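Local coordinates for YkuI protein (PDB 2BAS) that binds the second messenger cyclic di-GMP and may hydrolyse it as a phosphodiesterase of the EAL-domain family, at residues S183-I188 with S220-K225; R335-D340 with K366-R371; T347-K352 with I358-Y363. One frame throughout, in Å; residues are numbered along the deposited sequence.

Contact 1: residues S183-I188 with S220-K225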
loop_
_atom_site.group_PDB
_atom_site.type_symbol
_atom_site.label_atom_id
_atom_site.label_comp_id
_atom_site.label_asym_id
_atom_site.label_seq_id
_atom_site.Cartn_x
_atom_site.Cartn_y
_atom_site.Cartn_z
ATOM N N SER A 183 0.598 10.910 -4.086
ATOM C CA SER A 183 0.459 9.632 -3.378
ATOM C C SER A 183 -1.015 9.213 -3.292
ATOM O O SER A 183 -1.664 9.352 -2.244
ATOM C CB SER A 183 1.032 9.746 -1.954
ATOM O OG SER A 183 0.351 10.752 -1.219
ATOM N N ASN A 184 -1.498 8.705 -4.414
ATOM C CA ASN A 184 -2.882 8.222 -4.544
ATOM C C ASN A 184 -2.893 6.853 -5.238
ATOM O O ASN A 184 -2.525 6.727 -6.416
ATOM C CB ASN A 184 -3.722 9.200 -5.368
ATOM C CG ASN A 184 -5.230 8.966 -5.203
ATOM O OD1 ASN A 184 -5.664 7.822 -5.077
ATOM N ND2 ASN A 184 -6.062 9.992 -5.195
ATOM N N LEU A 185 -3.251 5.826 -4.462
ATOM C CA LEU A 185 -3.354 4.441 -4.920
ATOM C C LEU A 185 -4.375 4.247 -6.053
ATOM O O LEU A 185 -4.060 3.645 -7.084
ATOM C CB LEU A 185 -3.703 3.533 -3.740
ATOM C CG LEU A 185 -2.738 3.547 -2.544
ATOM C CD1 LEU A 185 -3.371 2.901 -1.325
ATOM C CD2 LEU A 185 -1.404 2.877 -2.861
ATOM N N ASP A 186 -5.587 4.769 -5.856
ATOM C CA ASP A 186 -6.657 4.684 -6.854
ATOM C C ASP A 186 -6.153 5.093 -8.234
ATOM O O ASP A 186 -6.592 4.548 -9.242
ATOM C CB ASP A 186 -7.854 5.580 -6.467
ATOM C CG ASP A 186 -8.880 4.876 -5.563
ATOM O OD1 ASP A 186 -10.067 4.827 -5.951
ATOM O OD2 ASP A 186 -8.526 4.385 -4.467
ATOM N N ARG A 187 -5.219 6.037 -8.259
ATOM C CA ARG A 187 -4.782 6.667 -9.503
ATOM C C ARG A 187 -3.641 5.960 -10.210
ATOM O O ARG A 187 -3.633 5.851 -11.449
ATOM C CB ARG A 187 -4.461 8.139 -9.250
ATOM C CG ARG A 187 -5.722 8.956 -9.077
ATOM C CD ARG A 187 -5.458 10.356 -8.616
ATOM N NE ARG A 187 -6.570 11.220 -9.001
ATOM C CZ ARG A 187 -6.460 12.270 -9.809
ATOM N NH1 ARG A 187 -5.273 12.624 -10.300
ATOM N NH2 ARG A 187 -7.538 12.988 -10.098
ATOM N N ILE A 188 -2.719 5.498 -9.416
ATOM C CA ILE A 188 -1.617 4.665 -9.903
ATOM C C ILE A 188 -2.160 3.418 -10.619
ATOM O O ILE A 188 -1.765 3.106 -11.751
ATOM C CB ILE A 188 -0.739 4.216 -8.725
ATOM C CG1 ILE A 188 0.017 5.386 -8.072
ATOM C CG2 ILE A 188 0.326 3.190 -9.135
ATOM C CD1 ILE A 188 0.649 5.031 -6.722
ATOM N N SER A 220 4.916 0.304 -2.676
ATOM C CA SER A 220 5.833 -0.733 -3.137
ATOM C C SER A 220 5.075 -2.034 -3.475
ATOM O O SER A 220 5.314 -2.648 -4.519
ATOM C CB SER A 220 6.877 -0.979 -2.043
ATOM O OG SER A 220 7.963 -1.765 -2.485
ATOM N N LEU A 221 4.157 -2.431 -2.589
ATOM C CA LEU A 221 3.346 -3.640 -2.766
ATOM C C LEU A 221 2.456 -3.567 -3.983
ATOM O O LEU A 221 2.462 -4.477 -4.813
ATOM C CB LEU A 221 2.436 -3.889 -1.559
ATOM C CG LEU A 221 3.034 -4.267 -0.208
ATOM C CD1 LEU A 221 1.876 -4.531 0.738
ATOM C CD2 LEU A 221 3.988 -5.469 -0.286
ATOM N N LEU A 222 1.663 -2.499 -4.056
ATOM C CA LEU A 222 0.773 -2.256 -5.181
ATOM C C LEU A 222 1.551 -2.334 -6.488
ATOM O O LEU A 222 1.038 -2.866 -7.486
ATOM C CB LEU A 222 0.076 -0.897 -5.035
ATOM C CG LEU A 222 -0.773 -0.342 -6.187
ATOM C CD1 LEU A 222 -1.933 -1.265 -6.514
ATOM C CD2 LEU A 222 -1.301 1.031 -5.847
ATOM N N ALA A 223 2.785 -1.826 -6.463
ATOM C CA ALA A 223 3.640 -1.789 -7.652
ATOM C C ALA A 223 4.068 -3.186 -8.065
ATOM O O ALA A 223 4.163 -3.489 -9.257
ATOM C CB ALA A 223 4.856 -0.916 -7.421
ATOM N N ARG A 224 4.323 -4.048 -7.090
ATOM C CA ARG A 224 4.725 -5.405 -7.415
ATOM C C ARG A 224 3.550 -6.114 -8.074
ATOM O O ARG A 224 3.727 -6.853 -9.049
ATOM C CB ARG A 224 5.158 -6.160 -6.164
ATOM C CG ARG A 224 6.263 -7.162 -6.426
ATOM C CD ARG A 224 6.690 -7.848 -5.150
ATOM N NE ARG A 224 5.803 -8.946 -4.779
ATOM C CZ ARG A 224 6.026 -10.215 -5.097
ATOM N NH1 ARG A 224 7.102 -10.540 -5.804
ATOM N NH2 ARG A 224 5.171 -11.155 -4.717
ATOM N N LYS A 225 2.352 -5.868 -7.537
ATOM C CA LYS A 225 1.127 -6.471 -8.063
ATOM C C LYS A 225 0.772 -6.046 -9.494
ATOM O O LYS A 225 0.352 -6.882 -10.288
ATOM C CB LYS A 225 -0.068 -6.281 -7.111
ATOM C CG LYS A 225 -0.423 -7.549 -6.322
ATOM C CD LYS A 225 0.226 -7.593 -4.949
ATOM C CE LYS A 225 0.352 -9.009 -4.372
ATOM N NZ LYS A 225 -0.902 -9.812 -4.262
#
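The carbonyl O of Asn184 accepts the backbone N of Ile188 at 3.2 Å and, more weakly, that of Arg187, and this pair of bonds winds the first turn of a helix from which Leu185 and Ile188 reach Leu222. Asn184 itself holds the N-cap position. Leu185 and Ile188, three residues apart, stand on the same flank of that turn, and the one branch of Leu222 that meets them is CD2. It comes to 3.5 Å from CD2 of Leu185, a meeting of two methyl ends. The same Leu222 methyl is 4.1 Å from CB of Leu185 and 4.3 Å from CG2 of Ile188, so it lodges against both residues of the flank. With CG of Leu222 anti to the backbone N (chi1 172°), the branch point extends the direction of CB toward the first helix. The Leu185 side chain starts out alongside the other helix and its CD2 end turns inward.

Helices 185-191 and 211-226 follow successive parallel strands of the EAL domain's TIM-like barrel and lie next to each other on its outer layer. Strand 195-199 runs between them in the chain, and its Leu196 is touched by both Ile188 and Ala223, with Leu230 of the next strand also under Ala223. Leu185, Ile188 and Leu222 are all buried, and no hydrogen bond crosses between the segments; cohesion here is purely apolar.

The patch borders the second subunit: Leu185 packs on its Ile219, Asp186 OD2 is hydrogen-bonded to its Tyr212 OH, and from the other helix Arg224 NH2 forms a salt bridge with Asp391 OD1 of that same neighbouring subunit.

Contact 2: residues R335-D340 with K366-R371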
loop_
_atom_site.group_PDB
_atom_site.type_symbol
_atom_site.label_atom_id
_atom_site.label_comp_id
_atom_site.label_asym_id
_atom_site.label_seq_id
_atom_site.Cartn_x
_atom_site.Cartn_y
_atom_site.Cartn_z
ATOM N N ARG A 335 -1.141 -9.008 26.177
ATOM C CA ARG A 335 -2.457 -9.573 25.837
ATOM C C ARG A 335 -2.316 -11.008 25.366
ATOM O O ARG A 335 -1.405 -11.324 24.583
ATOM C CB ARG A 335 -3.176 -8.744 24.778
ATOM C CG ARG A 335 -4.664 -8.987 24.752
ATOM C CD ARG A 335 -5.320 -8.415 23.520
ATOM N NE ARG A 335 -5.518 -6.967 23.586
ATOM C CZ ARG A 335 -4.776 -6.074 22.936
ATOM N NH1 ARG A 335 -5.059 -4.782 23.039
ATOM N NH2 ARG A 335 -3.763 -6.471 22.173
ATOM N N ILE A 336 -3.193 -11.872 25.883
ATOM C CA ILE A 336 -3.267 -13.290 25.487
ATOM C C ILE A 336 -4.733 -13.726 25.327
ATOM O O ILE A 336 -5.574 -13.369 26.158
ATOM C CB ILE A 336 -2.533 -14.208 26.501
ATOM C CG1 ILE A 336 -1.106 -13.705 26.720
ATOM C CG2 ILE A 336 -2.507 -15.676 26.022
ATOM C CD1 ILE A 336 -0.283 -14.520 27.708
ATOM N N TYR A 337 -5.018 -14.488 24.261
ATOM C CA TYR A 337 -6.352 -15.036 23.965
ATOM C C TYR A 337 -6.249 -16.217 22.982
ATOM O O TYR A 337 -5.216 -16.383 22.322
ATOM C CB TYR A 337 -7.284 -13.946 23.395
ATOM C CG TYR A 337 -6.842 -13.356 22.064
ATOM C CD1 TYR A 337 -7.400 -13.780 20.856
ATOM C CD2 TYR A 337 -5.856 -12.392 22.020
ATOM C CE1 TYR A 337 -6.968 -13.229 19.633
ATOM C CE2 TYR A 337 -5.421 -11.849 20.832
ATOM C CZ TYR A 337 -5.971 -12.256 19.642
ATOM O OH TYR A 337 -5.492 -11.671 18.487
HETATM N N MSE A 338 -7.327 -17.009 22.873
HETATM C CA MSE A 338 -7.404 -18.184 21.989
HETATM C C MSE A 338 -8.579 -18.139 21.011
HETATM O O MSE A 338 -9.658 -17.660 21.363
HETATM C CB MSE A 338 -7.541 -19.467 22.817
HETATM C CG MSE A 338 -6.253 -20.052 23.355
HETATM SE SE MSE A 338 -6.565 -21.338 24.825
HETATM C CE MSE A 338 -7.835 -22.659 23.955
ATOM N N CYS A 339 -8.381 -18.689 19.809
ATOM C CA CYS A 339 -9.421 -18.751 18.771
ATOM C C CYS A 339 -9.479 -20.130 18.108
ATOM O O CYS A 339 -8.487 -20.864 18.140
ATOM C CB CYS A 339 -9.128 -17.732 17.662
ATOM S SG CYS A 339 -9.020 -15.998 18.140
ATOM N N ASP A 340 -10.612 -20.450 17.467
ATOM C CA ASP A 340 -10.788 -21.718 16.717
ATOM C C ASP A 340 -10.449 -21.573 15.212
ATOM O O ASP A 340 -10.063 -20.488 14.781
ATOM C CB ASP A 340 -12.184 -22.348 16.947
ATOM C CG ASP A 340 -13.328 -21.604 16.231
ATOM O OD1 ASP A 340 -13.074 -20.631 15.476
ATOM O OD2 ASP A 340 -14.506 -22.012 16.421
ATOM N N LYS A 366 -16.208 -12.845 19.814
ATOM C CA LYS A 366 -15.793 -11.922 18.758
ATOM C C LYS A 366 -15.090 -12.724 17.665
ATOM O O LYS A 366 -14.502 -13.768 17.949
ATOM C CB LYS A 366 -14.831 -10.857 19.296
ATOM C CG LYS A 366 -15.459 -9.671 20.014
ATOM C CD LYS A 366 -14.316 -8.797 20.554
ATOM C CE LYS A 366 -14.790 -7.697 21.507
ATOM N NZ LYS A 366 -15.454 -6.577 20.796
ATOM N N ASN A 367 -15.147 -12.228 16.425
ATOM C CA ASN A 367 -14.536 -12.914 15.289
ATOM C C ASN A 367 -13.424 -12.118 14.632
ATOM O O ASN A 367 -13.613 -10.965 14.315
ATOM C CB ASN A 367 -15.586 -13.282 14.253
ATOM C CG ASN A 367 -15.022 -14.163 13.164
ATOM O OD1 ASN A 367 -14.352 -13.701 12.230
ATOM N ND2 ASN A 367 -15.271 -15.448 13.288
ATOM N N TRP A 368 -12.279 -12.734 14.389
ATOM C CA TRP A 368 -11.129 -11.978 13.875
ATOM C C TRP A 368 -10.730 -12.286 12.444
ATOM O O TRP A 368 -9.668 -11.849 11.988
ATOM C CB TRP A 368 -9.912 -12.155 14.783
ATOM C CG TRP A 368 -10.211 -11.691 16.153
ATOM C CD1 TRP A 368 -10.333 -12.457 17.266
ATOM C CD2 TRP A 368 -10.492 -10.339 16.554
ATOM N NE1 TRP A 368 -10.645 -11.664 18.345
ATOM C CE2 TRP A 368 -10.739 -10.360 17.933
ATOM C CE3 TRP A 368 -10.516 -9.107 15.880
ATOM C CZ2 TRP A 368 -11.028 -9.196 18.660
ATOM C CZ3 TRP A 368 -10.804 -7.958 16.596
ATOM C CH2 TRP A 368 -11.073 -8.011 17.973
ATOM N N SER A 369 -11.585 -12.996 11.731
ATOM C CA SER A 369 -11.204 -13.503 10.427
ATOM C C SER A 369 -11.005 -12.458 9.333
ATOM O O SER A 369 -10.402 -12.758 8.297
ATOM C CB SER A 369 -12.167 -14.598 9.980
ATOM O OG SER A 369 -11.805 -15.783 10.652
ATOM N N TRP A 370 -11.508 -11.246 9.589
ATOM C CA TRP A 370 -11.424 -10.123 8.659
ATOM C C TRP A 370 -10.039 -9.470 8.700
ATOM O O TRP A 370 -9.659 -8.788 7.746
ATOM C CB TRP A 370 -12.521 -9.109 8.971
ATOM C CG TRP A 370 -12.528 -8.774 10.426
ATOM C CD1 TRP A 370 -13.162 -9.460 11.420
ATOM C CD2 TRP A 370 -11.812 -7.705 11.063
ATOM N NE1 TRP A 370 -12.893 -8.881 12.632
ATOM C CE2 TRP A 370 -12.075 -7.799 12.445
ATOM C CE3 TRP A 370 -10.981 -6.674 10.598
ATOM C CZ2 TRP A 370 -11.540 -6.891 13.375
ATOM C CZ3 TRP A 370 -10.433 -5.779 11.523
ATOM C CH2 TRP A 370 -10.721 -5.892 12.893
ATOM N N ARG A 371 -9.292 -9.683 9.785
ATOM C CA ARG A 371 -7.923 -9.154 9.914
ATOM C C ARG A 371 -6.980 -9.723 8.845
ATOM O O ARG A 371 -6.993 -10.928 8.568
ATOM C CB ARG A 371 -7.335 -9.458 11.298
ATOM C CG ARG A 371 -7.799 -8.533 12.421
ATOM C CD ARG A 371 -7.257 -8.931 13.782
ATOM N NE ARG A 371 -5.839 -8.581 13.913
ATOM C CZ ARG A 371 -5.105 -8.753 15.018
ATOM N NH1 ARG A 371 -5.645 -9.273 16.123
ATOM N NH2 ARG A 371 -3.824 -8.404 15.023
#
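Tyr337 and Cys339 of strand 335-340 both present their side chains to the indole of Trp368, whose CD1 receives them. The strand is a central one of the six-stranded antiparallel sheet in the C-terminal domain, consistent with a PAS-like fold, and residues 366-371 belong to the irregular connection that passes over one face of that sheet. CE1 of Tyr337 lies 4.2 Å from Trp368 CD1. The two rings meet obliquely, their planes 55° apart. Cys339 SG approaches the edge of the indole, 3.9 Å from Trp368 CD1, a sulfur-aromatic contact close to the ring plane.

Further along, Arg371 comes toward the phenol from the opposite direction, its chain bent at chi3 (75°). Its NH1 comes to 3.4 Å from Tyr337 OH, and its NH2 is hydrogen-bonded to Tyr393 OH, while Trp368 NE1 is tied to Gln345 OE1.

The loop is shaped from within by a type I turn from Trp368 to Arg371. Asn367 precedes it with an Asx turn, its OD1 accepting Ser369 N at 2.9 Å. The backbone of Asn367 is used as well: Trp370 NE1 donates to Asn367 O at 2.8 Å, lying in the plane of that carbonyl.

Contact 3: residues T347-K352 with I358-Y363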
loop_
_atom_site.group_PDB
_atom_site.type_symbol
_atom_site.label_atom_id
_atom_site.label_comp_id
_atom_site.label_asym_id
_atom_site.label_seq_id
_atom_site.Cartn_x
_atom_site.Cartn_y
_atom_site.Cartn_z
ATOM N N THR A 347 -12.031 -17.710 24.260
ATOM C CA THR A 347 -11.810 -17.208 25.615
ATOM C C THR A 347 -12.044 -15.706 25.670
ATOM O O THR A 347 -12.061 -15.042 24.641
ATOM C CB THR A 347 -10.322 -17.358 26.014
ATOM O OG1 THR A 347 -9.507 -16.654 25.064
ATOM C CG2 THR A 347 -9.891 -18.807 26.085
ATOM N N GLY A 348 -12.186 -15.154 26.871
ATOM C CA GLY A 348 -12.085 -13.711 27.026
ATOM C C GLY A 348 -10.623 -13.353 26.796
ATOM O O GLY A 348 -9.829 -14.214 26.395
ATOM N N ASN A 349 -10.260 -12.093 27.037
ATOM C CA ASN A 349 -8.866 -11.677 26.961
ATOM C C ASN A 349 -8.290 -11.596 28.356
ATOM O O ASN A 349 -9.027 -11.332 29.317
ATOM C CB ASN A 349 -8.736 -10.275 26.353
ATOM C CG ASN A 349 -8.787 -10.267 24.845
ATOM O OD1 ASN A 349 -8.820 -11.308 24.200
ATOM N ND2 ASN A 349 -8.798 -9.078 24.273
ATOM N N VAL A 350 -6.982 -11.829 28.475
ATOM C CA VAL A 350 -6.254 -11.391 29.666
ATOM C C VAL A 350 -5.371 -10.264 29.165
ATOM O O VAL A 350 -4.806 -10.361 28.069
ATOM C CB VAL A 350 -5.495 -12.515 30.450
ATOM C CG1 VAL A 350 -6.476 -13.587 30.894
ATOM C CG2 VAL A 350 -4.367 -13.140 29.646
ATOM N N PHE A 351 -5.299 -9.186 29.940
ATOM C CA PHE A 351 -4.705 -7.944 29.470
ATOM C C PHE A 351 -3.881 -7.329 30.580
ATOM O O PHE A 351 -4.325 -7.270 31.726
ATOM C CB PHE A 351 -5.830 -7.003 29.011
ATOM C CG PHE A 351 -5.369 -5.658 28.529
ATOM C CD1 PHE A 351 -4.900 -5.490 27.232
ATOM C CD2 PHE A 351 -5.440 -4.546 29.360
ATOM C CE1 PHE A 351 -4.488 -4.236 26.765
ATOM C CE2 PHE A 351 -5.025 -3.283 28.906
ATOM C CZ PHE A 351 -4.550 -3.132 27.599
ATOM N N LYS A 352 -2.666 -6.907 30.241
ATOM C CA LYS A 352 -1.757 -6.296 31.210
ATOM C C LYS A 352 -1.805 -4.771 31.114
ATOM O O LYS A 352 -1.289 -4.173 30.160
ATOM C CB LYS A 352 -0.330 -6.823 31.027
ATOM C CG LYS A 352 0.639 -6.394 32.111
ATOM C CD LYS A 352 1.993 -7.084 31.997
ATOM C CE LYS A 352 2.764 -6.894 33.299
ATOM N NZ LYS A 352 4.200 -7.298 33.242
ATOM N N ILE A 358 -5.407 -8.320 33.883
ATOM C CA ILE A 358 -6.845 -8.140 33.990
ATOM C C ILE A 358 -7.568 -9.163 33.107
ATOM O O ILE A 358 -6.969 -9.737 32.215
ATOM C CB ILE A 358 -7.204 -6.662 33.677
ATOM C CG1 ILE A 358 -7.041 -5.832 34.955
ATOM C CG2 ILE A 358 -8.621 -6.499 33.118
ATOM C CD1 ILE A 358 -6.759 -4.364 34.712
ATOM N N TYR A 359 -8.837 -9.426 33.390
ATOM C CA TYR A 359 -9.595 -10.391 32.617
ATOM C C TYR A 359 -10.815 -9.741 31.998
ATOM O O TYR A 359 -11.673 -9.204 32.703
ATOM C CB TYR A 359 -9.993 -11.598 33.480
ATOM C CG TYR A 359 -10.966 -12.545 32.803
ATOM C CD1 TYR A 359 -10.601 -13.272 31.657
ATOM C CD2 TYR A 359 -12.251 -12.718 33.304
ATOM C CE1 TYR A 359 -11.499 -14.143 31.033
ATOM C CE2 TYR A 359 -13.155 -13.589 32.687
ATOM C CZ TYR A 359 -12.771 -14.294 31.555
ATOM O OH TYR A 359 -13.680 -15.150 30.961
ATOM N N GLN A 360 -10.886 -9.807 30.673
ATOM C CA GLN A 360 -11.970 -9.196 29.916
ATOM C C GLN A 360 -12.833 -10.255 29.203
ATOM O O GLN A 360 -12.567 -10.603 28.047
ATOM C CB GLN A 360 -11.395 -8.191 28.916
ATOM C CG GLN A 360 -10.514 -7.110 29.539
ATOM C CD GLN A 360 -9.588 -6.442 28.531
ATOM O OE1 GLN A 360 -9.115 -7.067 27.579
ATOM N NE2 GLN A 360 -9.312 -5.170 28.751
ATOM N N PRO A 361 -13.867 -10.771 29.896
ATOM C CA PRO A 361 -14.750 -11.811 29.355
ATOM C C PRO A 361 -15.504 -11.406 28.086
ATOM O O PRO A 361 -15.789 -12.261 27.250
ATOM C CB PRO A 361 -15.758 -12.044 30.491
ATOM C CG PRO A 361 -15.713 -10.785 31.306
ATOM C CD PRO A 361 -14.269 -10.382 31.263
ATOM N N GLU A 362 -15.822 -10.118 27.953
ATOM C CA GLU A 362 -16.600 -9.609 26.814
ATOM C C GLU A 362 -16.003 -9.936 25.433
ATOM O O GLU A 362 -16.720 -9.988 24.440
ATOM C CB GLU A 362 -16.865 -8.097 26.954
ATOM C CG GLU A 362 -15.624 -7.175 26.854
ATOM C CD GLU A 362 -14.887 -6.942 28.189
ATOM O OE1 GLU A 362 -14.998 -7.778 29.116
ATOM O OE2 GLU A 362 -14.188 -5.910 28.301
ATOM N N TYR A 363 -14.700 -10.178 25.382
ATOM C CA TYR A 363 -14.032 -10.490 24.123
ATOM C C TYR A 363 -14.339 -11.874 23.574
ATOM O O TYR A 363 -13.938 -12.194 22.450
ATOM C CB TYR A 363 -12.522 -10.318 24.258
ATOM C CG TYR A 363 -12.097 -8.879 24.270
ATOM C CD1 TYR A 363 -12.030 -8.170 25.464
ATOM C CD2 TYR A 363 -11.775 -8.215 23.087
ATOM C CE1 TYR A 363 -11.645 -6.848 25.488
ATOM C CE2 TYR A 363 -11.395 -6.880 23.102
ATOM C CZ TYR A 363 -11.331 -6.210 24.310
ATOM O OH TYR A 363 -10.949 -4.899 24.363
#
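The carboxamide of Asn349 lies over one face of the Tyr363 ring, the two planes only 18° apart. ND2 sits 3.2 Å above the centre of the ring, so the amide nitrogen is held against the pi face. With CG of Asn349 anti to its carbonyl carbon (chi1 -82°), the amide stands off the sheet face and over the phenol, whose far end is anchored by a hydrogen bond from Tyr363 OH to Glu397. Exchanging Tyr363 for a serine would probably leave the Asn349 amide without its aromatic floor, freer to turn, and deprive Glu397 of its hydroxyl partner.

On the same face of the sheet, the amide of Gln360 lies alongside Asn349 and Phe351. Its OE1 is near both CB atoms, 3.5 Å from CB of Asn349 and 3.6 Å from CB of Phe351. Underneath, strands 349-353 and 356-360 pair as a beta hairpin at the edge of the antiparallel sheet. Asn349 faces Gln360 and Phe351 faces Ile358 as hydrogen-bonded pairs; the straightest bond runs from Gln360 N to Asn349 O, 2.8 Å at 173°.

Between them, Val350 and Tyr359 make a non-hydrogen-bonded pair on the opposite face. Val350 CG1 lies at the edge of the phenol, 4.2 Å from Tyr359 CD1, and Lys323 of helix 318-328 makes a cation-pi contact with this ring.

Contact 1 belongs to the EAL barrel, whereas contacts 2 and 3 share the C-terminal domain; its centre lies about 30 Å from that of contact 2 and about 38 Å from that of contact 3. It is wholly buried and apolar, joining two helices. Contacts 2 and 3 are only partly buried and meet in one sheet, where strands 335-340 and 349-353 are neighbours. Contact 3 is nested within the loop that contact 2 closes. Backbone pairing dominates contact 3, near the sheet edge, while contact 2 relies on aromatic and sulfur contacts between strand and loop. Contacts 1 and 2 also touch the second subunit, which does not reach contact 3.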